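Local coordinates for L protein (CAS virus, PDB 5MV0), which probably cleaves capped host RNAs to supply primers for viral transcription, as the cap-snatching endonuclease domain of a reptarenavirus polymerase, at residues B[47-52]-B[102-107]; B[69-74]-B[90-95]; B[83-88]-B[121-126]; B[97-102]-B[136-141]. All coordinates share one frame; numbering follows the deposited sequence. Where two conformers were deposited one is given.

Contact 1: B[47-52]-B[102-107]; sequences TIHELN and LEASTR
The imidazole of His-49 reaches from the helix to the strand and meets three consecutive residues, Ala-104, Ser-105 and Thr-106. Its CG lies anti to the backbone N (chi1 -178°), which carries the ring outward to the backbone of the strand. There NE2 approaches Ser-105 O at 2.9 Å, but the bond is strongly bent (117°) and therefore weak. The firmer polar tie of this ring is made by ND1, which bonds to Arg-149 N. Over the centre of one face sits Thr-106 CG2, a CH-pi contact 3.7 Å from the ring centroid, while Ala-104 CB comes to 3.9 Å from CD2 of His-49. The same methyl group fills the angle between His-49 and Glu-50: it rests 4.3 Å from Glu-50 CA and 4.4 Å from Glu-50 CG. At the small Ala-104 helix and strand come close, Glu-50 CA and Ala-104 CA being 5.6 Å apart. Past this methyl, the Glu-50 carboxylate bonds through OE1 to His-61 NE2, and OE2 lies close to the like-charged OD1 of Asp-88. Helix 34-57 thus packs across strand 98-106, an inner strand of the sheet, where Glu-50, Asp-88 and Glu-103 gather, consistent with the acidic active-site cluster of PD-(D/E)XK nucleases.

Contact 2: B[69-74]-B[90-95]; sequences NMVIDR and YTIDRA. With PO4 (phosphate ion), chain F.
Arg-94 spends its guanidinium on a backbone carbonyl of another arginine: NH2 donates to Arg-74 O at 2.6 Å, with an N-H...O angle of 156°, and NE adds a weak bond at 3.3 Å to the same Arg-74 O. The carbonyl oxygen lies near the guanidinium plane, at its edge, while one face of the group rests on Ile-92 CG2 of its own strand. The other branch of Ile-92 points into the helix, its CD1 3.3 Å from Val-71 O and 3.5 Å from Arg-74 CB. In this way the short helix 68-73 lies against strand 89-93 of the mixed sheet of this PDDEXK-clan nuclease fold. Earlier in the strand, Val-71 CG2 sits over the rim of one face of Tyr-90, 4.1 Å from the ring centroid in a CH-pi contact; Val-71 CG1 turns to Ile-92 CD1. Arg-74, whose extended side chain folds back along the helix, bonds through NH1 to Met-70 O and makes a salt bridge to Glu-182 of the second subunit. On the side of Asn-69, ND2 donates to O4 of a phosphate ion, probably from the crystallisation liquor, at 2.8 Å, an anion also held by Ser-67, His-84 and Ser-119 of the second subunit.

Contact 3: B[83-88]-B[121-126]; sequences QHIVPD and KLKYSG. With PO4 (phosphate ion), chain F.
Two hydrogen bonds from one amide group join the loop to the turn: Gln-83 NE2 donates to Lys-123 O at 2.8 Å, almost straight (175°), and to Ser-125 O at 3.0 Å. Both acceptors lie near the plane of the amide, the first using a lone pair of its carbonyl, so each N-H has its own partner and the rotation of the amide is fixed. The two carbonyls belong to a type I turn, Leu-122 to Ser-125, at the C-terminal end of helix 110-122. Apolar contacts centre on Ile-85. Its CD1 sits over a face of Tyr-124, 3.8 Å from the ring centroid, and CG2, on the branch anti to the backbone N, lies 3.4 Å from Tyr-124 OH. Pro-87 CB touches that hydroxyl as well. Beside the ring, Lys-123 also runs along Ile-85; its chain bends at chi3 (-60°) and passes CE and NZ by Ile-85 CG2. A water links the backbone Val-86 N to Lys-123 NZ, accepting from both. At the outer rim His-84 ND1 bonds to a phosphate oxygen, O2, at 2.8 Å. Tyr-124 OH bonds to Glu-103, which also forms a salt bridge with Lys-123 NZ. Glu-103 lies beside Pro-87 and Asp-88, and this grouping of a Pro-Asp pair with a glutamate is consistent with the active site of a PD-(D/E)XK endonuclease.

Contact 4: B[97-102]-B[136-141]; sequences MTIIVL and WLFNII
Met-97 lies across one face of the Trp-136 indole, the two side chains at about a right angle: its CA stands 3.8 Å from the centroid of the six-membered ring, and the chain, bent at chi2 and chi3, brings CE to 3.6 Å from NE1 of Trp-136. The sulfur makes an oblique Met-aromatic contact with the five-membered ring. Next to it, Ile-99 CG1 fits obliquely against CE3 and CZ3 of Trp-136, while its CG2 turns to Phe-138 CD1 at 3.8 Å. Phe-138, with CG anti to the backbone N (chi1 -176°), leans toward the neighbouring strand, its ring meeting Ile-99 and Val-101 obliquely, so that CZ reaches Val-101 CG2 at 3.7 Å. Five backbone bonds, from Leu-137 N to Met-97 O through Ile-141 N to Val-101 O, zip strands 98-106 and 137-145 in parallel, the pairing of a beta-alpha-beta crossover whose link carries helices 110-122 and 127-133; the latter helix covers Phe-138. Val-101 CG2 also lies alongside Ile-140 CG1. On the other face of the sheet the Ile-141 CD1 methyl leans on Ile-100 CG2, 3.7 Å away, and Thr-98 straddles Leu-137 CB with OG1 and CG2. Leu-102 and Ile-141 continue this face under Leu-57 of helix 34-57.

Overall arrangement
From the N terminus, helix 34-57 supplies the first half of contact 1, which closes a loop of 49 residues on strand 98-106. Contact 2 is nested inside that loop, folding helix 68-73 onto strand 89-93. Contact 3 starts at 83-88, between the two halves of contact 2 and within the span of contact 1, but its partner 121-126 lies beyond both, so it crosses each of them. Contact 4 follows contact 2 in series and crosses contacts 1 and 3. Leu-102 is shared by contacts 1 and 4, and Glu-103 bridges contact 1 to contact 3. Strands 89-93, 98-106 and 137-145 unite contacts 1, 2 and 4 in one sheet, while contacts 2 and 3 meet the same phosphate and the second subunit.

Contact 1: B[47-52]-B[102-107]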
loop_
_atom_site.group_PDB
_atom_site.type_symbol
_atom_site.label_atom_id
_atom_site.label_comp_id
_atom_site.label_asym_id
_atom_site.label_seq_id
_atom_site.Cartn_x
_atom_site.Cartn_y
_atom_site.Cartn_z
ATOM N N THR B 47 -0.476 0.423 15.168
ATOM C CA THR B 47 -0.378 1.635 14.349
ATOM C C THR B 47 -1.657 1.877 13.548
ATOM O O THR B 47 -2.055 3.031 13.340
ATOM C CB THR B 47 0.826 1.543 13.402
ATOM O OG1 THR B 47 2.029 1.412 14.164
ATOM C CG2 THR B 47 0.941 2.785 12.575
ATOM N N ILE B 48 -2.291 0.806 13.059
ATOM C CA ILE B 48 -3.581 0.939 12.377
ATOM C C ILE B 48 -4.620 1.562 13.315
ATOM O O ILE B 48 -5.366 2.484 12.943
ATOM C CB ILE B 48 -4.036 -0.434 11.842
ATOM C CG1 ILE B 48 -3.060 -0.926 10.751
ATOM C CG2 ILE B 48 -5.469 -0.373 11.317
ATOM C CD1 ILE B 48 -3.273 -2.387 10.327
ATOM N N HIS B 49 -4.685 1.062 14.547
ATOM C CA HIS B 49 -5.574 1.645 15.549
ATOM C C HIS B 49 -5.306 3.137 15.738
ATOM O O HIS B 49 -6.243 3.949 15.726
ATOM C CB HIS B 49 -5.403 0.897 16.869
ATOM C CG HIS B 49 -6.298 1.376 17.964
ATOM N ND1 HIS B 49 -7.673 1.364 17.863
ATOM C CD2 HIS B 49 -6.011 1.847 19.202
ATOM C CE1 HIS B 49 -8.197 1.814 18.991
ATOM N NE2 HIS B 49 -7.210 2.109 19.822
ATOM N N GLU B 50 -4.032 3.515 15.942
ATOM C CA GLU B 50 -3.678 4.928 16.100
ATOM C C GLU B 50 -4.116 5.742 14.900
ATOM O O GLU B 50 -4.669 6.835 15.044
ATOM C CB GLU B 50 -2.166 5.112 16.266
ATOM C CG GLU B 50 -1.528 4.560 17.509
ATOM C CD GLU B 50 0.003 4.527 17.363
ATOM O OE1 GLU B 50 0.534 5.079 16.361
ATOM O OE2 GLU B 50 0.671 3.938 18.234
ATOM N N LEU B 51 -3.817 5.246 13.698
ATOM C CA LEU B 51 -4.173 5.965 12.477
ATOM C C LEU B 51 -5.671 6.238 12.406
ATOM O O LEU B 51 -6.101 7.361 12.119
ATOM C CB LEU B 51 -3.735 5.164 11.248
ATOM C CG LEU B 51 -4.099 5.808 9.907
ATOM C CD1 LEU B 51 -3.579 7.251 9.879
ATOM C CD2 LEU B 51 -3.530 5.004 8.750
ATOM N N ASN B 52 -6.483 5.214 12.639
ATOM C CA ASN B 52 -7.914 5.399 12.463
ATOM C C ASN B 52 -8.527 6.232 13.583
ATOM O O ASN B 52 -9.493 6.966 13.342
ATOM C CB ASN B 52 -8.566 4.037 12.314
ATOM C CG ASN B 52 -8.222 3.404 10.969
ATOM O OD1 ASN B 52 -8.206 4.096 9.950
ATOM N ND2 ASN B 52 -7.915 2.115 10.964
ATOM N N LEU B 102 -3.695 12.892 21.415
ATOM C CA LEU B 102 -4.356 11.601 21.450
ATOM C C LEU B 102 -3.395 10.545 21.973
ATOM O O LEU B 102 -2.228 10.498 21.560
ATOM C CB LEU B 102 -4.856 11.204 20.049
ATOM C CG LEU B 102 -5.195 9.718 19.894
ATOM C CD1 LEU B 102 -6.482 9.388 20.636
ATOM C CD2 LEU B 102 -5.280 9.340 18.420
ATOM N N GLU B 103 -3.887 9.705 22.879
ATOM C CA GLU B 103 -3.221 8.470 23.286
ATOM C C GLU B 103 -4.182 7.330 22.984
ATOM O O GLU B 103 -5.262 7.247 23.583
ATOM C CB GLU B 103 -2.845 8.490 24.768
ATOM C CG GLU B 103 -1.829 9.571 25.158
ATOM C CD GLU B 103 -0.429 9.282 24.634
ATOM O OE1 GLU B 103 -0.195 8.158 24.129
ATOM O OE2 GLU B 103 0.435 10.179 24.725
ATOM N N ALA B 104 -3.801 6.454 22.058
ATOM C CA ALA B 104 -4.673 5.372 21.612
ATOM C C ALA B 104 -4.025 4.027 21.892
ATOM O O ALA B 104 -2.812 3.859 21.717
ATOM C CB ALA B 104 -4.984 5.492 20.112
ATOM N N SER B 105 -4.834 3.062 22.310
ATOM C CA SER B 105 -4.317 1.731 22.586
ATOM C C SER B 105 -5.455 0.737 22.464
ATOM O O SER B 105 -6.637 1.106 22.460
ATOM C CB SER B 105 -3.702 1.660 23.983
ATOM O OG SER B 105 -4.735 1.829 24.945
ATOM N N THR B 106 -5.087 -0.536 22.383
ATOM C CA THR B 106 -6.039 -1.626 22.503
ATOM C C THR B 106 -5.683 -2.456 23.721
ATOM O O THR B 106 -4.502 -2.693 23.999
ATOM C CB THR B 106 -6.071 -2.527 21.241
ATOM O OG1 THR B 106 -4.795 -3.167 21.067
ATOM C CG2 THR B 106 -6.404 -1.702 20.004
ATOM N N ARG B 107 -6.715 -2.869 24.453
ATOM C CA ARG B 107 -6.594 -3.769 25.592
ATOM C C ARG B 107 -7.885 -4.563 25.617
ATOM O O ARG B 107 -8.963 -3.967 25.539
ATOM C CB ARG B 107 -6.400 -3.028 26.929
ATOM C CG ARG B 107 -5.071 -2.270 27.122
ATOM C CD ARG B 107 -3.888 -3.238 27.145
ATOM N NE ARG B 107 -2.642 -2.579 27.547
ATOM C CZ ARG B 107 -1.884 -1.854 26.727
ATOM N NH1 ARG B 107 -2.255 -1.682 25.463
ATOM N NH2 ARG B 107 -0.760 -1.302 27.171
#

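Contact 2: B[69-74]-B[90-95]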
loop_
_atom_site.group_PDB
_atom_site.type_symbol
_atom_site.label_atom_id
_atom_site.label_comp_id
_atom_site.label_asym_id
_atom_site.label_seq_id
_atom_site.Cartn_x
_atom_site.Cartn_y
_atom_site.Cartn_z
ATOM N N ASN B 69 6.840 18.806 23.834
ATOM C CA ASN B 69 7.555 20.078 23.815
ATOM C C ASN B 69 7.592 20.675 22.411
ATOM O O ASN B 69 7.432 21.890 22.241
ATOM C CB ASN B 69 8.968 19.893 24.369
ATOM C CG ASN B 69 9.012 19.938 25.894
ATOM O OD1 ASN B 69 8.324 20.740 26.520
ATOM N ND2 ASN B 69 9.817 19.071 26.493
ATOM N N MET B 70 7.772 19.831 21.388
ATOM C CA MET B 70 7.804 20.322 20.012
ATOM C C MET B 70 6.424 20.728 19.529
ATOM O O MET B 70 6.295 21.658 18.724
ATOM C CB MET B 70 8.376 19.256 19.077
ATOM C CG MET B 70 9.800 18.875 19.391
ATOM S SD MET B 70 10.313 17.430 18.428
ATOM C CE MET B 70 11.676 16.857 19.414
ATOM N N VAL B 71 5.385 20.022 19.972
ATOM C CA VAL B 71 4.033 20.443 19.642
ATOM C C VAL B 71 3.774 21.838 20.194
ATOM O O VAL B 71 3.270 22.722 19.494
ATOM C CB VAL B 71 3.009 19.425 20.169
ATOM C CG1 VAL B 71 1.579 19.958 19.983
ATOM C CG2 VAL B 71 3.185 18.093 19.441
ATOM N N ILE B 72 4.132 22.055 21.457
ATOM C CA ILE B 72 3.870 23.349 22.069
ATOM C C ILE B 72 4.743 24.428 21.443
ATOM O O ILE B 72 4.306 25.578 21.294
ATOM C CB ILE B 72 4.050 23.238 23.592
ATOM C CG1 ILE B 72 2.968 22.304 24.144
ATOM C CG2 ILE B 72 3.942 24.606 24.253
ATOM C CD1 ILE B 72 3.253 21.781 25.537
ATOM N N ASP B 73 5.967 24.073 21.025
ATOM C CA ASP B 73 6.799 25.010 20.275
ATOM C C ASP B 73 6.079 25.517 19.037
ATOM O O ASP B 73 6.230 26.683 18.662
ATOM C CB ASP B 73 8.114 24.355 19.864
ATOM C CG ASP B 73 9.053 24.195 21.010
ATOM O OD1 ASP B 73 8.917 24.958 21.996
ATOM O OD2 ASP B 73 9.925 23.303 20.931
ATOM N N ARG B 74 5.296 24.653 18.389
ATOM C CA ARG B 74 4.564 25.039 17.191
ATOM C C ARG B 74 3.341 25.888 17.496
ATOM O O ARG B 74 2.708 26.391 16.559
ATOM C CB ARG B 74 4.148 23.792 16.403
ATOM C CG ARG B 74 5.304 23.091 15.722
ATOM C CD ARG B 74 4.967 21.645 15.341
ATOM N NE ARG B 74 5.961 21.119 14.415
ATOM C CZ ARG B 74 7.200 20.788 14.759
ATOM N NH1 ARG B 74 7.599 20.926 16.013
ATOM N NH2 ARG B 74 8.050 20.332 13.847
ATOM N N TYR B 90 -1.931 14.530 17.274
ATOM C CA TYR B 90 -2.083 15.886 17.785
ATOM C C TYR B 90 -2.653 16.776 16.693
ATOM O O TYR B 90 -2.615 16.441 15.506
ATOM C CB TYR B 90 -0.749 16.464 18.267
ATOM C CG TYR B 90 0.187 16.795 17.126
ATOM C CD1 TYR B 90 0.271 18.091 16.618
ATOM C CD2 TYR B 90 0.976 15.808 16.543
ATOM C CE1 TYR B 90 1.119 18.393 15.561
ATOM C CE2 TYR B 90 1.834 16.104 15.494
ATOM C CZ TYR B 90 1.899 17.400 15.007
ATOM O OH TYR B 90 2.741 17.698 13.964
ATOM N N THR B 91 -3.167 17.927 17.111
ATOM C CA THR B 91 -3.396 19.016 16.177
ATOM C C THR B 91 -3.330 20.332 16.941
ATOM O O THR B 91 -3.620 20.388 18.140
ATOM C CB THR B 91 -4.733 18.874 15.430
ATOM O OG1 THR B 91 -4.730 19.751 14.294
ATOM C CG2 THR B 91 -5.912 19.211 16.333
ATOM N N ILE B 92 -2.893 21.379 16.245
ATOM C CA ILE B 92 -2.854 22.735 16.776
ATOM C C ILE B 92 -3.848 23.567 15.984
ATOM O O ILE B 92 -3.665 23.801 14.781
ATOM C CB ILE B 92 -1.449 23.339 16.699
ATOM C CG1 ILE B 92 -0.478 22.472 17.490
ATOM C CG2 ILE B 92 -1.466 24.783 17.220
ATOM C CD1 ILE B 92 0.946 22.751 17.183
ATOM N N ASP B 93 -4.902 24.010 16.655
ATOM C CA ASP B 93 -5.906 24.885 16.062
ATOM C C ASP B 93 -5.599 26.300 16.544
ATOM O O ASP B 93 -5.991 26.688 17.647
ATOM C CB ASP B 93 -7.304 24.436 16.465
ATOM C CG ASP B 93 -8.400 25.231 15.782
ATOM O OD1 ASP B 93 -8.109 26.283 15.174
ATOM O OD2 ASP B 93 -9.569 24.801 15.874
ATOM N N ARG B 94 -4.875 27.066 15.729
ATOM C CA ARG B 94 -4.517 28.420 16.144
ATOM C C ARG B 94 -5.715 29.352 16.090
ATOM O O ARG B 94 -5.744 30.361 16.805
ATOM C CB ARG B 94 -3.376 28.956 15.283
ATOM C CG ARG B 94 -2.118 28.139 15.444
ATOM C CD ARG B 94 -0.931 28.721 14.715
ATOM N NE ARG B 94 0.222 27.837 14.859
ATOM C CZ ARG B 94 0.431 26.756 14.114
ATOM N NH1 ARG B 94 -0.432 26.422 13.160
ATOM N NH2 ARG B 94 1.504 26.002 14.324
ATOM N N ALA B 95 -6.703 29.034 15.252
ATOM C CA ALA B 95 -7.933 29.816 15.222
ATOM C C ALA B 95 -8.645 29.761 16.568
ATOM O O ALA B 95 -9.008 30.798 17.135
ATOM C CB ALA B 95 -8.849 29.305 14.109
HETATM P P PO4 F . 11.763 16.691 24.408
HETATM O O1 PO4 F . 12.955 15.993 25.007
HETATM O O2 PO4 F . 10.494 16.127 25.006
HETATM O O3 PO4 F . 11.749 16.607 22.908
HETATM O O4 PO4 F . 11.855 18.154 24.761
#

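Contact 3: B[83-88]-B[121-126]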
loop_
_atom_site.group_PDB
_atom_site.type_symbol
_atom_site.label_atom_id
_atom_site.label_comp_id
_atom_site.label_asym_id
_atom_site.label_seq_id
_atom_site.Cartn_x
_atom_site.Cartn_y
_atom_site.Cartn_z
ATOM N N GLN B 83 7.760 17.477 30.632
ATOM C CA GLN B 83 8.192 16.091 30.563
ATOM C C GLN B 83 8.194 15.626 29.108
ATOM O O GLN B 83 7.476 16.162 28.255
ATOM C CB GLN B 83 7.277 15.206 31.402
ATOM C CG GLN B 83 5.799 15.313 31.033
ATOM C CD GLN B 83 5.063 16.392 31.829
ATOM O OE1 GLN B 83 5.570 17.496 32.022
ATOM N NE2 GLN B 83 3.862 16.065 32.297
ATOM N N HIS B 84 9.028 14.638 28.825
ATOM C CA HIS B 84 9.098 14.084 27.482
ATOM C C HIS B 84 7.919 13.149 27.266
ATOM O O HIS B 84 7.757 12.167 27.994
ATOM C CB HIS B 84 10.410 13.347 27.251
ATOM C CG HIS B 84 10.450 12.633 25.938
ATOM N ND1 HIS B 84 10.553 13.304 24.737
ATOM C CD2 HIS B 84 10.325 11.321 25.630
ATOM C CE1 HIS B 84 10.530 12.429 23.747
ATOM N NE2 HIS B 84 10.386 11.220 24.261
ATOM N N ILE B 85 7.094 13.478 26.277
ATOM C CA ILE B 85 5.940 12.690 25.866
ATOM C C ILE B 85 5.930 12.683 24.344
ATOM O O ILE B 85 6.204 13.710 23.717
ATOM C CB ILE B 85 4.614 13.280 26.403
ATOM C CG1 ILE B 85 4.577 13.278 27.938
ATOM C CG2 ILE B 85 3.416 12.521 25.847
ATOM C CD1 ILE B 85 3.395 14.066 28.497
ATOM N N VAL B 86 5.607 11.546 23.751
ATOM C CA VAL B 86 5.343 11.448 22.319
ATOM C C VAL B 86 3.909 10.984 22.135
ATOM O O VAL B 86 3.604 9.795 22.284
ATOM C CB VAL B 86 6.339 10.507 21.623
ATOM C CG1 VAL B 86 5.971 10.345 20.152
ATOM C CG2 VAL B 86 7.755 11.042 21.774
ATOM N N PRO B 87 2.987 11.885 21.820
ATOM C CA PRO B 87 1.589 11.484 21.646
ATOM C C PRO B 87 1.396 10.728 20.338
ATOM O O PRO B 87 2.155 10.877 19.378
ATOM C CB PRO B 87 0.840 12.814 21.620
ATOM C CG PRO B 87 1.838 13.757 20.988
ATOM C CD PRO B 87 3.197 13.314 21.515
ATOM N N ASP B 88 0.347 9.909 20.312
ATOM C CA ASP B 88 0.023 9.188 19.082
ATOM C C ASP B 88 -0.480 10.132 17.998
ATOM O O ASP B 88 -0.256 9.896 16.805
ATOM C CB ASP B 88 -1.025 8.121 19.371
ATOM C CG ASP B 88 -0.496 7.013 20.231
ATOM O OD1 ASP B 88 0.711 6.700 20.107
ATOM O OD2 ASP B 88 -1.285 6.468 21.034
ATOM N N LYS B 121 -3.004 9.027 30.724
ATOM C CA LYS B 121 -3.357 10.390 31.105
ATOM C C LYS B 121 -2.399 10.940 32.154
ATOM O O LYS B 121 -2.138 12.144 32.178
ATOM C CB LYS B 121 -4.798 10.450 31.614
ATOM C CG LYS B 121 -5.379 11.855 31.520
ATOM C CD LYS B 121 -6.889 11.876 31.671
ATOM C CE LYS B 121 -7.431 13.271 31.370
ATOM N NZ LYS B 121 -6.707 14.332 32.127
ATOM N N LEU B 122 -1.841 10.080 33.007
ATOM C CA LEU B 122 -0.951 10.570 34.055
ATOM C C LEU B 122 0.350 11.140 33.501
ATOM O O LEU B 122 1.002 11.932 34.189
ATOM C CB LEU B 122 -0.647 9.456 35.051
ATOM C CG LEU B 122 -1.712 9.204 36.127
ATOM C CD1 LEU B 122 -1.366 7.961 36.936
ATOM C CD2 LEU B 122 -1.862 10.422 37.046
ATOM N N LYS B 123 0.748 10.755 32.283
ATOM C CA LYS B 123 1.954 11.329 31.691
ATOM C C LYS B 123 1.875 12.845 31.628
ATOM O O LYS B 123 2.905 13.524 31.689
ATOM C CB LYS B 123 2.181 10.794 30.271
ATOM C CG LYS B 123 2.280 9.288 30.124
ATOM C CD LYS B 123 2.793 8.930 28.708
ATOM C CE LYS B 123 1.866 9.456 27.622
ATOM N NZ LYS B 123 2.300 8.978 26.265
ATOM N N TYR B 124 0.666 13.383 31.480
ATOM C CA TYR B 124 0.442 14.778 31.139
ATOM C C TYR B 124 0.255 15.687 32.360
ATOM O O TYR B 124 -0.177 16.831 32.195
ATOM C CB TYR B 124 -0.774 14.888 30.218
ATOM C CG TYR B 124 -0.542 14.308 28.835
ATOM C CD1 TYR B 124 -0.057 15.104 27.808
ATOM C CD2 TYR B 124 -0.802 12.965 28.561
ATOM C CE1 TYR B 124 0.165 14.583 26.546
ATOM C CE2 TYR B 124 -0.572 12.435 27.297
ATOM C CZ TYR B 124 -0.095 13.252 26.295
ATOM O OH TYR B 124 0.136 12.752 25.024
ATOM N N SER B 125 0.580 15.216 33.561
ATOM C CA SER B 125 0.381 16.010 34.772
ATOM C C SER B 125 1.001 17.397 34.644
ATOM O O SER B 125 2.179 17.540 34.298
ATOM C CB SER B 125 0.974 15.285 35.980
ATOM O OG SER B 125 0.257 14.093 36.250
ATOM N N GLY B 126 0.190 18.423 34.914
ATOM C CA GLY B 126 0.647 19.794 34.939
ATOM C C GLY B 126 0.560 20.533 33.618
ATOM O O GLY B 126 0.494 21.766 33.622
HETATM P P PO4 F . 11.763 16.691 24.408
HETATM O O1 PO4 F . 12.955 15.993 25.007
HETATM O O2 PO4 F . 10.494 16.127 25.006
HETATM O O3 PO4 F . 11.749 16.607 22.908
HETATM O O4 PO4 F . 11.855 18.154 24.761
HETATM O O HOH W 1 5.317 9.117 25.620
#

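Contact 4: B[97-102]-B[136-141]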
loop_
_atom_site.group_PDB
_atom_site.type_symbol
_atom_site.label_atom_id
_atom_site.label_comp_id
_atom_site.label_asym_id
_atom_site.label_seq_id
_atom_site.Cartn_x
_atom_site.Cartn_y
_atom_site.Cartn_z
ATOM N N MET B 97 -7.301 28.593 19.364
ATOM C CA MET B 97 -6.298 28.508 20.425
ATOM C C MET B 97 -6.443 27.204 21.205
ATOM O O MET B 97 -6.596 27.192 22.431
ATOM C CB MET B 97 -6.401 29.710 21.357
ATOM C CG MET B 97 -6.603 31.015 20.627
ATOM S SD MET B 97 -5.063 31.906 20.491
ATOM C CE MET B 97 -4.763 32.233 22.217
ATOM N N THR B 98 -6.430 26.092 20.474
ATOM C CA THR B 98 -6.668 24.779 21.058
ATOM C C THR B 98 -5.619 23.798 20.554
ATOM O O THR B 98 -5.297 23.786 19.359
ATOM C CB THR B 98 -8.072 24.267 20.721
ATOM O OG1 THR B 98 -9.053 25.191 21.210
ATOM C CG2 THR B 98 -8.312 22.906 21.365
ATOM N N ILE B 99 -5.071 23.007 21.471
ATOM C CA ILE B 99 -4.206 21.877 21.151
ATOM C C ILE B 99 -4.935 20.610 21.567
ATOM O O ILE B 99 -5.500 20.549 22.664
ATOM C CB ILE B 99 -2.848 21.982 21.865
ATOM C CG1 ILE B 99 -2.066 23.190 21.336
ATOM C CG2 ILE B 99 -2.054 20.678 21.706
ATOM C CD1 ILE B 99 -0.915 23.617 22.239
ATOM N N ILE B 100 -4.941 19.608 20.688
ATOM C CA ILE B 100 -5.468 18.287 21.007
ATOM C C ILE B 100 -4.314 17.291 20.958
ATOM O O ILE B 100 -3.444 17.384 20.084
ATOM C CB ILE B 100 -6.594 17.891 20.032
ATOM C CG1 ILE B 100 -7.733 18.923 20.082
ATOM C CG2 ILE B 100 -7.119 16.510 20.352
ATOM C CD1 ILE B 100 -8.746 18.776 18.967
ATOM N N VAL B 101 -4.280 16.365 21.915
ATOM C CA VAL B 101 -3.353 15.238 21.868
ATOM C C VAL B 101 -4.135 13.952 22.089
ATOM O O VAL B 101 -5.110 13.909 22.847
ATOM C CB VAL B 101 -2.202 15.349 22.892
ATOM C CG1 VAL B 101 -1.249 16.483 22.535
ATOM C CG2 VAL B 101 -2.755 15.496 24.314
ATOM N N LEU B 102 -3.695 12.892 21.415
ATOM C CA LEU B 102 -4.356 11.601 21.450
ATOM C C LEU B 102 -3.395 10.545 21.973
ATOM O O LEU B 102 -2.228 10.498 21.560
ATOM C CB LEU B 102 -4.856 11.204 20.049
ATOM C CG LEU B 102 -5.195 9.718 19.894
ATOM C CD1 LEU B 102 -6.482 9.388 20.636
ATOM C CD2 LEU B 102 -5.280 9.340 18.420
ATOM N N TRP B 136 -4.946 29.101 26.271
ATOM C CA TRP B 136 -5.127 28.004 25.331
ATOM C C TRP B 136 -5.938 26.880 25.965
ATOM O O TRP B 136 -5.972 26.714 27.186
ATOM C CB TRP B 136 -3.770 27.457 24.870
ATOM C CG TRP B 136 -3.091 28.293 23.826
ATOM C CD1 TRP B 136 -2.505 29.519 23.999
ATOM C CD2 TRP B 136 -2.907 27.952 22.450
ATOM N NE1 TRP B 136 -1.980 29.965 22.811
ATOM C CE2 TRP B 136 -2.210 29.019 21.845
ATOM C CE3 TRP B 136 -3.263 26.846 21.670
ATOM C CZ2 TRP B 136 -1.863 29.011 20.500
ATOM C CZ3 TRP B 136 -2.925 26.842 20.333
ATOM C CH2 TRP B 136 -2.234 27.921 19.758
ATOM N N LEU B 137 -6.593 26.102 25.113
ATOM C CA LEU B 137 -7.182 24.834 25.519
ATOM C C LEU B 137 -6.213 23.701 25.189
ATOM O O LEU B 137 -5.534 23.725 24.160
ATOM C CB LEU B 137 -8.529 24.601 24.826
ATOM C CG LEU B 137 -9.821 24.935 25.585
ATOM C CD1 LEU B 137 -9.712 26.244 26.345
ATOM C CD2 LEU B 137 -11.015 24.967 24.636
ATOM N N PHE B 138 -6.138 22.720 26.077
ATOM C CA PHE B 138 -5.282 21.552 25.892
ATOM C C PHE B 138 -6.151 20.335 26.190
ATOM O O PHE B 138 -6.406 20.013 27.350
ATOM C CB PHE B 138 -4.053 21.613 26.792
ATOM C CG PHE B 138 -3.082 20.481 26.574
ATOM C CD1 PHE B 138 -2.285 20.443 25.442
ATOM C CD2 PHE B 138 -2.971 19.463 27.501
ATOM C CE1 PHE B 138 -1.391 19.401 25.235
ATOM C CE2 PHE B 138 -2.077 18.424 27.306
ATOM C CZ PHE B 138 -1.284 18.397 26.166
ATOM N N ASN B 139 -6.618 19.666 25.143
ATOM C CA ASN B 139 -7.552 18.558 25.287
ATOM C C ASN B 139 -6.808 17.243 25.076
ATOM O O ASN B 139 -6.310 16.960 23.979
ATOM C CB ASN B 139 -8.721 18.719 24.318
ATOM C CG ASN B 139 -9.542 19.972 24.605
ATOM O OD1 ASN B 139 -9.498 20.521 25.712
ATOM N ND2 ASN B 139 -10.301 20.422 23.613
ATOM N N ILE B 140 -6.740 16.440 26.134
ATOM C CA ILE B 140 -6.064 15.148 26.111
ATOM C C ILE B 140 -7.128 14.090 25.877
ATOM O O ILE B 140 -7.974 13.852 26.742
ATOM C CB ILE B 140 -5.307 14.879 27.415
ATOM C CG1 ILE B 140 -4.319 16.001 27.703
ATOM C CG2 ILE B 140 -4.598 13.519 27.359
ATOM C CD1 ILE B 140 -3.952 16.105 29.177
ATOM N N ILE B 141 -7.095 13.454 24.711
ATOM C CA ILE B 141 -8.029 12.386 24.381
ATOM C C ILE B 141 -7.297 11.061 24.547
ATOM O O ILE B 141 -6.256 10.829 23.920
ATOM C CB ILE B 141 -8.592 12.555 22.961
ATOM C CG1 ILE B 141 -9.248 13.934 22.841
ATOM C CG2 ILE B 141 -9.604 11.448 22.647
ATOM C CD1 ILE B 141 -9.824 14.258 21.468
#